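PDB 2P1G: putative xylanase from Bacteroides fragilis, which is of unproven function but may hydrolyse glycosyl bonds and belongs to an N-acetylmuramoyl-L-alanine amidase-like family. Local coordinates for residues S122-H127 with A142-Y147; D83-R88 with E129-L134; H203-S208 with V214-T219. All blocks are in the same frame, centred on the assembly; numbering follows the deposited sequence.

Interaction 1. Residues S122-H127 with A142-Y147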
loop_
_atom_site.group_PDB
_atom_site.type_symbol
_atom_site.label_atom_id
_atom_site.label_comp_id
_atom_site.label_asym_id
_atom_site.label_seq_id
_atom_site.Cartn_x
_atom_site.Cartn_y
_atom_site.Cartn_z
ATOM N N SER A 122 6.462 3.429 -14.620
ATOM C CA SER A 122 7.769 3.723 -15.203
ATOM C C SER A 122 8.642 4.581 -14.316
ATOM O O SER A 122 9.788 4.851 -14.670
ATOM C CB SER A 122 7.627 4.396 -16.582
ATOM O OG SER A 122 6.887 5.615 -16.529
ATOM N N TYR A 123 8.118 4.997 -13.167
ATOM C CA TYR A 123 8.831 5.968 -12.353
ATOM C C TYR A 123 10.167 5.425 -11.924
ATOM O O TYR A 123 11.165 6.121 -12.025
ATOM C CB TYR A 123 8.038 6.381 -11.122
ATOM C CG TYR A 123 8.681 7.521 -10.350
ATOM C CD1 TYR A 123 8.307 8.840 -10.572
ATOM C CD2 TYR A 123 9.677 7.265 -9.403
ATOM C CE1 TYR A 123 8.899 9.906 -9.825
ATOM C CE2 TYR A 123 10.293 8.309 -8.685
ATOM C CZ TYR A 123 9.888 9.621 -8.898
ATOM O OH TYR A 123 10.498 10.645 -8.179
ATOM N N MET A 124 10.200 4.193 -11.420
ATOM C CA MET A 124 11.436 3.685 -10.844
ATOM C C MET A 124 12.534 3.523 -11.893
ATOM O O MET A 124 13.678 3.906 -11.660
ATOM C CB MET A 124 11.195 2.351 -10.113
ATOM C CG MET A 124 10.259 2.450 -8.903
ATOM S SD MET A 124 10.140 0.881 -7.971
ATOM C CE MET A 124 11.726 0.887 -7.106
ATOM N N SER A 125 12.192 2.982 -13.053
ATOM C CA SER A 125 13.237 2.744 -14.063
ATOM C C SER A 125 13.635 4.050 -14.758
ATOM O O SER A 125 14.705 4.132 -15.354
ATOM C CB SER A 125 12.819 1.674 -15.057
ATOM O OG SER A 125 11.850 2.168 -15.950
ATOM N N THR A 126 12.793 5.070 -14.625
ATOM C CA THR A 126 13.028 6.405 -15.199
ATOM C C THR A 126 13.901 7.264 -14.288
ATOM O O THR A 126 14.614 8.160 -14.762
ATOM C CB THR A 126 11.669 7.116 -15.478
ATOM O OG1 THR A 126 11.076 6.496 -16.614
ATOM C CG2 THR A 126 11.836 8.632 -15.767
ATOM N N HIS A 127 13.845 6.991 -12.993
ATOM C CA HIS A 127 14.624 7.723 -11.984
ATOM C C HIS A 127 15.420 6.741 -11.096
ATOM O O HIS A 127 15.318 6.797 -9.878
ATOM C CB HIS A 127 13.704 8.568 -11.091
ATOM C CG HIS A 127 12.898 9.584 -11.832
ATOM N ND1 HIS A 127 13.455 10.726 -12.372
ATOM C CD2 HIS A 127 11.576 9.630 -12.128
ATOM C CE1 HIS A 127 12.511 11.429 -12.973
ATOM N NE2 HIS A 127 11.362 10.792 -12.831
ATOM N N ALA A 142 16.934 -3.036 -15.140
ATOM C CA ALA A 142 16.395 -3.808 -16.267
ATOM C C ALA A 142 15.245 -4.676 -15.772
ATOM O O ALA A 142 14.212 -4.779 -16.444
ATOM C CB ALA A 142 17.470 -4.697 -16.886
ATOM N N GLN A 143 15.427 -5.294 -14.613
ATOM C CA GLN A 143 14.386 -6.147 -14.035
ATOM C C GLN A 143 13.148 -5.329 -13.690
ATOM O O GLN A 143 12.022 -5.752 -13.972
ATOM C CB GLN A 143 14.896 -6.919 -12.809
ATOM C CG GLN A 143 13.908 -7.958 -12.246
ATOM C CD GLN A 143 13.489 -9.010 -13.276
ATOM O OE1 GLN A 143 14.298 -9.833 -13.692
ATOM N NE2 GLN A 143 12.217 -8.980 -13.688
ATOM N N MET A 144 13.336 -4.154 -13.082
ATOM C CA MET A 144 12.167 -3.330 -12.717
ATOM C C MET A 144 11.444 -2.888 -13.986
ATOM O O MET A 144 10.214 -2.873 -14.025
ATOM C CB MET A 144 12.574 -2.129 -11.856
ATOM C CG MET A 144 12.905 -2.454 -10.380
ATOM S SD MET A 144 11.793 -3.594 -9.459
ATOM C CE MET A 144 10.211 -2.745 -9.715
ATOM N N ALA A 145 12.198 -2.569 -15.037
ATOM C CA ALA A 145 11.577 -2.223 -16.321
ATOM C C ALA A 145 10.734 -3.389 -16.892
ATOM O O ALA A 145 9.678 -3.152 -17.495
ATOM C CB ALA A 145 12.633 -1.773 -17.341
ATOM N N LYS A 146 11.184 -4.631 -16.693
ATOM C CA LYS A 146 10.393 -5.793 -17.125
ATOM C C LYS A 146 9.087 -5.887 -16.339
ATOM O O LYS A 146 8.025 -6.158 -16.914
ATOM C CB LYS A 146 11.181 -7.090 -16.978
ATOM C CG LYS A 146 12.307 -7.242 -17.984
ATOM C CD LYS A 146 13.080 -8.534 -17.703
ATOM C CE LYS A 146 14.465 -8.507 -18.334
ATOM N NZ LYS A 146 15.304 -9.611 -17.750
ATOM N N TYR A 147 9.160 -5.631 -15.038
ATOM C CA TYR A 147 7.955 -5.674 -14.208
ATOM C C TYR A 147 6.990 -4.536 -14.539
ATOM O O TYR A 147 5.760 -4.746 -14.630
ATOM C CB TYR A 147 8.313 -5.672 -12.721
ATOM C CG TYR A 147 8.993 -6.924 -12.209
ATOM C CD1 TYR A 147 8.577 -8.200 -12.622
ATOM C CD2 TYR A 147 10.006 -6.839 -11.264
ATOM C CE1 TYR A 147 9.173 -9.340 -12.138
ATOM C CE2 TYR A 147 10.620 -7.976 -10.761
ATOM C CZ TYR A 147 10.201 -9.227 -11.207
ATOM O OH TYR A 147 10.802 -10.349 -10.713
#
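Met124 and Met144 form the tight, buried part of this contact. Met124 sends its sulfur out from the short helix 123-126, and the terminal methyl of Met144 approaches it, CE lying 4.0 Å from SD of Met124. The two side chains meet at a slant, differently folded. That of Met124 runs extended as far as its sulfur and bends only at the last torsion (chi3 75°), which turns its own methyl aside from that of Met144. Met144 is bent twice, at chi2 (-44°) and again at chi3, and so curls its methyl back toward its partner.

The other half is slighter and lies nearer the solvent. Here two small residues face each other, CB of Ser125 standing 4.1 Å from CB of Ala145. Their slight bulk suits the close approach of the backbones, whose CA atoms at Ser125 and Ala145 are 5.7 Å apart. The hydroxyl of Ser125 takes no part in this touch: OG is hydrogen-bonded to OE1 of Glu148, one turn further along helix 138-151. Behind it, on the exposed side of its own helix, Thr126 OG1 donates to Ser122 O at 2.9 Å, reaching the oxygen from above the carbonyl plane. The backbone N of Met124 is tied separately, to the hydroxyl of Tyr91. Sulfur and methyl inside, small side chains toward the surface: the arrangement is that of a local helix-loop-helix packing, one turn of helix laid against a longer helix that follows it in the chain.

Interaction 2. Residues D83-R88 with E129-L134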
loop_
_atom_site.group_PDB
_atom_site.type_symbol
_atom_site.label_atom_id
_atom_site.label_comp_id
_atom_site.label_asym_id
_atom_site.label_seq_id
_atom_site.Cartn_x
_atom_site.Cartn_y
_atom_site.Cartn_z
ATOM N N ASP A 83 14.292 -12.686 -2.972
ATOM C CA ASP A 83 15.297 -12.863 -4.028
ATOM C C ASP A 83 15.809 -11.499 -4.521
ATOM O O ASP A 83 15.557 -11.077 -5.656
ATOM C CB ASP A 83 14.728 -13.699 -5.174
ATOM C CG ASP A 83 15.764 -14.056 -6.233
ATOM O OD1 ASP A 83 16.986 -13.995 -5.956
ATOM O OD2 ASP A 83 15.333 -14.413 -7.348
ATOM N N GLY A 84 16.514 -10.808 -3.634
ATOM C CA GLY A 84 17.115 -9.536 -3.995
ATOM C C GLY A 84 16.101 -8.414 -3.919
ATOM O O GLY A 84 14.908 -8.640 -3.668
ATOM N N TYR A 85 16.585 -7.197 -4.141
ATOM C CA TYR A 85 15.756 -6.005 -4.024
ATOM C C TYR A 85 14.522 -6.049 -4.917
ATOM O O TYR A 85 13.457 -5.577 -4.524
ATOM C CB TYR A 85 16.610 -4.806 -4.409
ATOM C CG TYR A 85 15.885 -3.482 -4.448
ATOM C CD1 TYR A 85 15.550 -2.818 -3.267
ATOM C CD2 TYR A 85 15.562 -2.875 -5.670
ATOM C CE1 TYR A 85 14.914 -1.546 -3.299
ATOM C CE2 TYR A 85 14.931 -1.627 -5.716
ATOM C CZ TYR A 85 14.600 -0.980 -4.524
ATOM O OH TYR A 85 13.975 0.246 -4.559
ATOM N N THR A 86 14.663 -6.582 -6.132
ATOM C CA THR A 86 13.539 -6.509 -7.072
ATOM C C THR A 86 12.447 -7.534 -6.784
ATOM O O THR A 86 11.403 -7.472 -7.415
ATOM C CB THR A 86 13.959 -6.601 -8.549
ATOM O OG1 THR A 86 14.554 -7.875 -8.802
ATOM C CG2 THR A 86 14.947 -5.512 -8.890
ATOM N N SER A 87 12.690 -8.468 -5.861
ATOM C CA SER A 87 11.630 -9.394 -5.430
ATOM C C SER A 87 10.648 -8.736 -4.466
ATOM O O SER A 87 9.568 -9.273 -4.188
ATOM C CB SER A 87 12.230 -10.648 -4.791
ATOM O OG SER A 87 12.843 -10.326 -3.544
ATOM N N ARG A 88 11.036 -7.595 -3.908
ATOM C CA ARG A 88 10.149 -6.874 -3.003
ATOM C C ARG A 88 9.136 -6.118 -3.852
ATOM O O ARG A 88 9.466 -5.610 -4.923
ATOM C CB ARG A 88 10.953 -5.891 -2.161
ATOM C CG ARG A 88 10.494 -5.741 -0.724
ATOM C CD ARG A 88 11.700 -5.230 0.107
ATOM N NE ARG A 88 11.608 -3.809 0.060
ATOM C CZ ARG A 88 12.575 -2.915 0.034
ATOM N NH1 ARG A 88 13.891 -3.208 0.056
ATOM N NH2 ARG A 88 12.159 -1.680 -0.015
ATOM N N GLU A 129 18.352 6.735 -10.244
ATOM C CA GLU A 129 19.285 7.481 -9.374
ATOM C C GLU A 129 18.754 7.710 -7.952
ATOM O O GLU A 129 19.525 7.963 -7.015
ATOM C CB GLU A 129 19.621 8.846 -9.994
ATOM C CG GLU A 129 20.145 8.828 -11.413
ATOM C CD GLU A 129 19.066 8.776 -12.492
ATOM O OE1 GLU A 129 17.857 8.856 -12.180
ATOM O OE2 GLU A 129 19.450 8.679 -13.679
ATOM N N LEU A 130 17.438 7.643 -7.804
ATOM C CA LEU A 130 16.779 7.926 -6.536
ATOM C C LEU A 130 16.873 6.774 -5.534
ATOM O O LEU A 130 16.742 6.984 -4.315
ATOM C CB LEU A 130 15.327 8.338 -6.799
ATOM C CG LEU A 130 14.353 8.720 -5.684
ATOM C CD1 LEU A 130 14.708 10.064 -4.990
ATOM C CD2 LEU A 130 12.978 8.812 -6.296
ATOM N N TYR A 131 17.160 5.571 -6.032
ATOM C CA TYR A 131 17.033 4.362 -5.220
ATOM C C TYR A 131 18.381 3.724 -4.966
ATOM O O TYR A 131 19.118 3.464 -5.903
ATOM C CB TYR A 131 16.141 3.364 -5.969
ATOM C CG TYR A 131 14.771 3.928 -6.229
ATOM C CD1 TYR A 131 13.772 3.828 -5.263
ATOM C CD2 TYR A 131 14.477 4.585 -7.429
ATOM C CE1 TYR A 131 12.486 4.363 -5.485
ATOM C CE2 TYR A 131 13.222 5.113 -7.659
ATOM C CZ TYR A 131 12.229 5.002 -6.678
ATOM O OH TYR A 131 10.984 5.540 -6.904
ATOM N N LYS A 132 18.669 3.456 -3.699
ATOM C CA LYS A 132 19.935 2.863 -3.280
ATOM C C LYS A 132 20.219 1.600 -4.107
ATOM O O LYS A 132 21.350 1.392 -4.553
ATOM C CB LYS A 132 19.879 2.532 -1.785
ATOM C CG LYS A 132 21.128 1.834 -1.221
ATOM C CD LYS A 132 21.006 1.605 0.302
ATOM C CE LYS A 132 22.147 0.732 0.792
ATOM N NZ LYS A 132 21.948 0.212 2.181
ATOM N N SER A 133 19.194 0.764 -4.312
ATOM C CA SER A 133 19.406 -0.520 -5.007
ATOM C C SER A 133 19.224 -0.497 -6.533
ATOM O O SER A 133 19.349 -1.518 -7.199
ATOM C CB SER A 133 18.559 -1.613 -4.361
ATOM O OG SER A 133 18.993 -1.834 -3.043
ATOM N N LEU A 134 18.945 0.681 -7.083
ATOM C CA LEU A 134 18.943 0.855 -8.508
ATOM C C LEU A 134 20.101 1.707 -9.023
ATOM O O LEU A 134 20.551 1.479 -10.126
ATOM C CB LEU A 134 17.625 1.452 -9.010
ATOM C CG LEU A 134 16.344 0.682 -8.667
ATOM C CD1 LEU A 134 15.181 1.321 -9.341
ATOM C CD2 LEU A 134 16.425 -0.781 -9.102
#
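Tyr85 lies over Ser133, and the first shell of this contact is arranged around its ring. The CB of Ser133 stands above one face, 3.4 Å from the centroid of the Tyr85 ring and 17° off its normal, a CH-pi contact made by a polar residue through its carbon. It sits somewhat toward the CG end of the ring, with Ser133 CB only 3.3 Å from Tyr85 CG. Leu134 brings a methyl to another part of the same ring, its CD2 lying 3.8 Å from CE2 of Tyr85. At the far end the phenol oxygen, Tyr85 OH, comes within 3.7 Å of CD1 of Tyr131, and the two tyrosine side chains cross at about a right angle.

The three partners occupy one type I beta turn, Tyr131 to Leu134, closed by Leu134 N donating to Tyr131 O at 3.0 Å. On the other side of the contact, Tyr85 opens a short 3-10 segment; its CG is anti to the backbone N (chi1 176°), which carries the ring out toward that turn.

A second shell fixes the base of the tyrosine. Ser87 grips the carbonyl of Gly84 twice, through its backbone N at 3.1 Å and through OG at 2.7 Å, the hydroxyl lying in the carbonyl plane. The same Ser87 OG accepts from Asp83 N at 2.8 Å, drawing the chain on the other side of the glycine into the network. Beyond this, the backbone oxygen of Tyr85 is bonded to His90 NE2, and the rings of the two residues meet. Ser133 O is held by Asn140 of helix 138-151, Arg88 forms salt bridges with Glu27 and Glu32, and Lys132 NZ is hydrogen-bonded to the backbone oxygen of Glu27.

Interaction 3. Residues H203-S208 with V214-T219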
loop_
_atom_site.group_PDB
_atom_site.type_symbol
_atom_site.label_atom_id
_atom_site.label_comp_id
_atom_site.label_asym_id
_atom_site.label_seq_id
_atom_site.Cartn_x
_atom_site.Cartn_y
_atom_site.Cartn_z
ATOM N N HIS A 203 -12.593 8.370 7.369
ATOM C CA HIS A 203 -11.221 8.873 7.528
ATOM C C HIS A 203 -10.189 7.795 7.172
ATOM O O HIS A 203 -10.540 6.649 6.888
ATOM C CB HIS A 203 -11.000 9.345 8.983
ATOM C CG HIS A 203 -11.736 10.609 9.323
ATOM N ND1 HIS A 203 -11.097 11.815 9.500
ATOM C CD2 HIS A 203 -13.058 10.859 9.481
ATOM C CE1 HIS A 203 -11.995 12.756 9.759
ATOM N NE2 HIS A 203 -13.193 12.200 9.752
ATOM N N LEU A 204 -8.923 8.183 7.199
ATOM C CA LEU A 204 -7.821 7.289 6.883
ATOM C C LEU A 204 -6.858 7.210 8.044
ATOM O O LEU A 204 -6.368 8.236 8.531
ATOM C CB LEU A 204 -7.070 7.798 5.641
ATOM C CG LEU A 204 -6.188 6.752 4.953
ATOM C CD1 LEU A 204 -7.030 5.714 4.204
ATOM C CD2 LEU A 204 -5.257 7.484 3.987
ATOM N N LEU A 205 -6.608 5.982 8.488
ATOM C CA LEU A 205 -5.559 5.687 9.425
ATOM C C LEU A 205 -4.316 5.373 8.579
ATOM O O LEU A 205 -4.343 4.450 7.770
ATOM C CB LEU A 205 -5.974 4.476 10.286
ATOM C CG LEU A 205 -4.891 3.821 11.166
ATOM C CD1 LEU A 205 -4.299 4.777 12.230
ATOM C CD2 LEU A 205 -5.448 2.547 11.806
ATOM N N HIS A 206 -3.241 6.147 8.738
ATOM C CA HIS A 206 -2.137 6.053 7.804
ATOM C C HIS A 206 -0.845 6.582 8.397
ATOM O O HIS A 206 -0.871 7.335 9.378
ATOM C CB HIS A 206 -2.490 6.790 6.496
ATOM C CG HIS A 206 -2.550 8.289 6.620
ATOM N ND1 HIS A 206 -3.439 8.943 7.451
ATOM C CD2 HIS A 206 -1.851 9.259 5.988
ATOM C CE1 HIS A 206 -3.275 10.249 7.331
ATOM N NE2 HIS A 206 -2.324 10.467 6.441
ATOM N N ALA A 207 0.282 6.155 7.827
ATOM C CA ALA A 207 1.558 6.705 8.222
ATOM C C ALA A 207 1.776 7.945 7.380
ATOM O O ALA A 207 1.878 7.858 6.164
ATOM C CB ALA A 207 2.677 5.693 8.022
ATOM N N SER A 208 1.831 9.090 8.056
ATOM C CA SER A 208 1.877 10.412 7.425
ATOM C C SER A 208 3.283 11.014 7.517
ATOM O O SER A 208 3.802 11.190 8.614
ATOM C CB SER A 208 0.887 11.341 8.154
ATOM O OG SER A 208 0.994 12.689 7.704
ATOM N N VAL A 214 2.208 7.785 12.476
ATOM C CA VAL A 214 0.916 7.123 12.181
ATOM C C VAL A 214 -0.192 7.894 12.886
ATOM O O VAL A 214 -0.116 8.117 14.096
ATOM C CB VAL A 214 0.878 5.651 12.653
ATOM C CG1 VAL A 214 -0.534 5.031 12.441
ATOM C CG2 VAL A 214 1.930 4.828 11.914
ATOM N N VAL A 215 -1.210 8.304 12.123
ATOM C CA VAL A 215 -2.337 9.080 12.674
ATOM C C VAL A 215 -3.674 8.641 12.084
ATOM O O VAL A 215 -3.735 8.088 10.988
ATOM C CB VAL A 215 -2.187 10.606 12.356
ATOM C CG1 VAL A 215 -0.900 11.161 12.952
ATOM C CG2 VAL A 215 -2.238 10.854 10.846
ATOM N N VAL A 216 -4.751 8.899 12.826
ATOM C CA VAL A 216 -6.081 8.920 12.228
ATOM C C VAL A 216 -6.195 10.338 11.644
ATOM O O VAL A 216 -6.145 11.341 12.392
ATOM C CB VAL A 216 -7.163 8.640 13.281
ATOM C CG1 VAL A 216 -8.573 8.765 12.687
ATOM C CG2 VAL A 216 -6.970 7.241 13.884
ATOM N N GLY A 217 -6.301 10.433 10.325
ATOM C CA GLY A 217 -6.339 11.730 9.639
ATOM C C GLY A 217 -7.468 12.590 10.166
ATOM O O GLY A 217 -8.548 12.073 10.479
ATOM N N LYS A 218 -7.199 13.889 10.311
ATOM C CA LYS A 218 -8.207 14.858 10.774
ATOM C C LYS A 218 -9.242 15.202 9.701
ATOM O O LYS A 218 -10.385 15.571 10.004
ATOM C CB LYS A 218 -7.537 16.155 11.239
ATOM C CG LYS A 218 -6.641 16.007 12.481
ATOM C CD LYS A 218 -6.356 17.379 13.126
ATOM C CE LYS A 218 -5.365 18.217 12.304
ATOM N NZ LYS A 218 -3.948 18.042 12.756
ATOM N N THR A 219 -8.834 15.098 8.444
ATOM C CA THR A 219 -9.702 15.488 7.352
ATOM C C THR A 219 -10.288 14.235 6.710
ATOM O O THR A 219 -9.556 13.255 6.496
ATOM C CB THR A 219 -8.924 16.319 6.323
ATOM O OG1 THR A 219 -7.930 15.501 5.716
ATOM C CG2 THR A 219 -8.191 17.479 7.013
HETATM O O HOH W 1 -8.503 10.962 7.287
#
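Leu205 fits a knob between two valines on one face of this antiparallel hairpin. Its CD1 lies 3.8 Å from CG1 of Val214 and 4.0 Å from CG2 of Val216, filling the gap between branched side chains two residues apart. Two residues on, on the same face, the relief drops: Ala207 offers only a methyl, and CG2 of Val214 lies against it, 4.1 Å from Ala207 CB.

The reverse face carries His206 and Val215, lying side by side and pointing the same way; they are the hydrogen-bonded pair, N to O both ways, flanked by the non-hydrogen-bonded pairs Leu205-Val216 and Ala207-Val214. With CG wedged between backbone N and carbonyl carbon (chi1 70°), the imidazole folds back over the neighbouring strand, where CE1 meets Val215 CG2 at 3.7 Å. The edge of the His206 ring settles beside Gly217 CA, 4.1 Å from CE1. Leu204 O is bonded twice, from opposite faces of its plane: by Gly217 N at 2.8 Å and by His206 ND1 at 3.2 Å.

Past Gly217 the two segments diverge. His203 reaches across, ND1 donating to Gly217 O at 2.7 Å from above the carbonyl plane, while NE2 is bonded to Gln201. A water links the two segments, accepting from Leu204 N and donating to Thr219 O.

Strand 189-198 pairs with the other edge of strand 201-208 and brings His191 against the His206 ring, while the Leu205, Ala207 and Val214 face packs against Phe46 of helix 43-54, with Leu10 and Leu14 of helix 10-14 beside Leu205.

How the interactions relate
From the N terminus, interaction 2 opens first, at 83-88, and its loop takes in helices 92-101, 108-112 and 123-126 before closing at 129-134. Interaction 1 begins inside that loop, at 122-127, and closes only at 142-147, so the two cross rather than nest. They also touch, with centres about 10 Å apart: Met124 CE reaches Tyr85 OH at 3.5 Å. Interaction 2 joins the loop before helix 92-101 to loop 129-134; interaction 1 joins the helices flanking the latter. Interaction 3 follows in series, closing a short hairpin between strands 201-208 and 213-216. It lies on the opposite side of the chain's centre, about 30 Å from interaction 1 between centres, in the main antiparallel sheet.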